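Local coordinates for protein putative glucosidase lplD, ALPHA-GALACTURONIDASE (Bacillus subtilis, PDB 3FEF) that hydrolyses alpha-1,4-linked galacturonides, including di-galacturonate, with release of galacturonate, using NAD(+) and manganese as cofactors, at residues A[413-418]-A[426-431]. Sequence-based numbering, arbitrary orientation.
Sequences QAFLND and SDAEQL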
loop_
_atom_site.group_PDB
_atom_site.type_symbol
_atom_site.label_atom_id
_atom_site.label_comp_id
_atom_site.label_asym_id
_atom_site.label_seq_id
_atom_site.Cartn_x
_atom_site.Cartn_y
_atom_site.Cartn_z
ATOM N N GLN A 413 0.027 24.284 13.083
ATOM C CA GLN A 413 0.424 22.922 13.455
ATOM C C GLN A 413 1.749 22.537 12.812
ATOM O O GLN A 413 2.632 22.010 13.478
ATOM C CB GLN A 413 -0.656 21.916 13.067
ATOM C CG GLN A 413 -1.994 22.212 13.729
ATOM C CD GLN A 413 -1.871 22.177 15.234
ATOM O OE1 GLN A 413 -2.376 23.057 15.938
ATOM N NE2 GLN A 413 -1.173 21.170 15.740
ATOM N N ALA A 414 1.896 22.804 11.520
ATOM C CA ALA A 414 3.168 22.530 10.860
ATOM C C ALA A 414 4.265 23.381 11.516
ATOM O O ALA A 414 5.312 22.865 11.922
ATOM C CB ALA A 414 3.066 22.813 9.357
ATOM N N PHE A 415 4.008 24.681 11.628
ATOM C CA PHE A 415 4.915 25.590 12.318
ATOM C C PHE A 415 5.397 25.013 13.643
ATOM O O PHE A 415 6.609 25.012 13.916
ATOM C CB PHE A 415 4.234 26.948 12.532
ATOM C CG PHE A 415 5.181 28.077 12.908
ATOM C CD1 PHE A 415 5.385 28.419 14.240
ATOM C CD2 PHE A 415 5.827 28.823 11.921
ATOM C CE1 PHE A 415 6.229 29.484 14.594
ATOM C CE2 PHE A 415 6.682 29.876 12.254
ATOM C CZ PHE A 415 6.880 30.217 13.597
ATOM N N LEU A 416 4.455 24.531 14.463
ATOM C CA LEU A 416 4.793 23.916 15.750
ATOM C C LEU A 416 5.591 22.613 15.637
ATOM O O LEU A 416 6.353 22.250 16.533
ATOM C CB LEU A 416 3.511 23.624 16.556
ATOM C CG LEU A 416 2.709 24.784 17.151
ATOM C CD1 LEU A 416 1.516 24.248 17.964
ATOM C CD2 LEU A 416 3.624 25.640 18.014
ATOM N N ASN A 417 5.367 21.872 14.563
ATOM C CA ASN A 417 6.035 20.595 14.372
ATOM C C ASN A 417 7.443 20.742 13.756
ATOM O O ASN A 417 8.141 19.745 13.522
ATOM C CB ASN A 417 5.149 19.717 13.483
ATOM C CG ASN A 417 5.478 18.243 13.594
ATOM O OD1 ASN A 417 5.793 17.746 14.673
ATOM N ND2 ASN A 417 5.372 17.530 12.485
ATOM N N ASP A 418 7.864 21.974 13.477
ATOM C CA ASP A 418 9.176 22.189 12.844
ATOM C C ASP A 418 10.320 22.120 13.848
ATOM O O ASP A 418 10.288 22.777 14.867
ATOM C CB ASP A 418 9.212 23.523 12.088
ATOM C CG ASP A 418 10.534 23.750 11.359
ATOM O OD1 ASP A 418 11.450 24.373 11.953
ATOM O OD2 ASP A 418 10.674 23.285 10.203
ATOM N N SER A 426 2.760 29.837 23.186
ATOM C CA SER A 426 2.257 31.203 23.045
ATOM C C SER A 426 3.278 32.119 22.382
ATOM O O SER A 426 2.911 33.004 21.614
ATOM C CB SER A 426 1.834 31.791 24.390
ATOM O OG SER A 426 2.881 31.683 25.328
ATOM N N ASP A 427 4.557 31.920 22.670
ATOM C CA ASP A 427 5.567 32.673 21.946
ATOM C C ASP A 427 5.484 32.308 20.462
ATOM O O ASP A 427 5.530 33.180 19.594
ATOM C CB ASP A 427 6.963 32.372 22.483
ATOM C CG ASP A 427 7.120 32.747 23.948
ATOM O OD1 ASP A 427 6.439 33.697 24.391
ATOM O OD2 ASP A 427 7.932 32.096 24.656
ATOM N N ALA A 428 5.337 31.018 20.166
ATOM C CA ALA A 428 5.285 30.599 18.765
ATOM C C ALA A 428 4.047 31.147 18.043
ATOM O O ALA A 428 4.110 31.549 16.866
ATOM C CB ALA A 428 5.358 29.100 18.656
ATOM N N GLU A 429 2.920 31.183 18.745
ATOM C CA GLU A 429 1.688 31.670 18.131
ATOM C C GLU A 429 1.833 33.140 17.815
ATOM O O GLU A 429 1.387 33.616 16.784
ATOM C CB GLU A 429 0.492 31.446 19.057
ATOM C CG GLU A 429 -0.852 31.682 18.402
ATOM C CD GLU A 429 -1.997 31.020 19.175
ATOM O OE1 GLU A 429 -1.869 30.840 20.418
ATOM O OE2 GLU A 429 -3.016 30.670 18.538
ATOM N N GLN A 430 2.462 33.864 18.722
ATOM C CA GLN A 430 2.666 35.286 18.518
ATOM C C GLN A 430 3.660 35.521 17.368
ATOM O O GLN A 430 3.392 36.297 16.440
ATOM C CB GLN A 430 3.133 35.946 19.814
ATOM C CG GLN A 430 3.243 37.460 19.712
ATOM C CD GLN A 430 1.883 38.120 19.580
ATOM O OE1 GLN A 430 1.053 38.014 20.475
ATOM N NE2 GLN A 430 1.648 38.799 18.455
ATOM N N LEU A 431 4.796 34.838 17.416
ATOM C CA LEU A 431 5.734 34.867 16.286
ATOM C C LEU A 431 5.026 34.538 14.963
ATOM O O LEU A 431 5.127 35.284 13.999
ATOM C CB LEU A 431 6.908 33.901 16.526
ATOM C CG LEU A 431 7.919 33.764 15.374
ATOM C CD1 LEU A 431 8.525 35.104 15.057
ATOM C CD2 LEU A 431 9.001 32.770 15.732
#
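Phe415 gives the most surface to the contact and meets both Ala428 and Leu431. Its CG is anti to the backbone N (chi1 -165°), which carries the ring out from helix 408-417 to the other helix. Its outer atoms CE1 and CZ do the touching. Phe415 CZ lies 3.9 Å from Leu431 CD2, and this methyl sits at the edge of the ring, near its plane. The two side chains cross at about a right angle. The neighbouring atom, Phe415 CE1, is 3.7 Å from the carbonyl oxygen Ala428 O, which approaches the ring obliquely. This is a van der Waals contact, and no hydrogen bond joins the segments. Phe432 also packs edge-to-face with Phe415, and Pro113 of helix 112-136 touches it.

The last two helices of the chain, 408-417 and 425-435, form an oblique helix-loop-helix pair joined by a short connection. The segment axes cross at 124° and come no nearer than 10.6 Å, so the contact is made by side chains, with one backbone oxygen, Ala428 O. The contact lies away from the metal site. Asn417 of helix 408-417 reaches the second subunit, where its OD1 accepts a hydrogen bond from Arg391 of that subunit.

The Leu416 side is looser: one methyl makes a single contact and the residue is partly exposed. Leu416 CA and Ala428 CA are the closest pair of backbone positions, 7.3 Å apart. The methyl Leu416 CD2 is 3.9 Å from Ala428 CB. Phe415, Ala428 and Leu431, by contrast, are buried. On the solvent side Glu429 is exposed, and its side chain starts out away from helix 408-417.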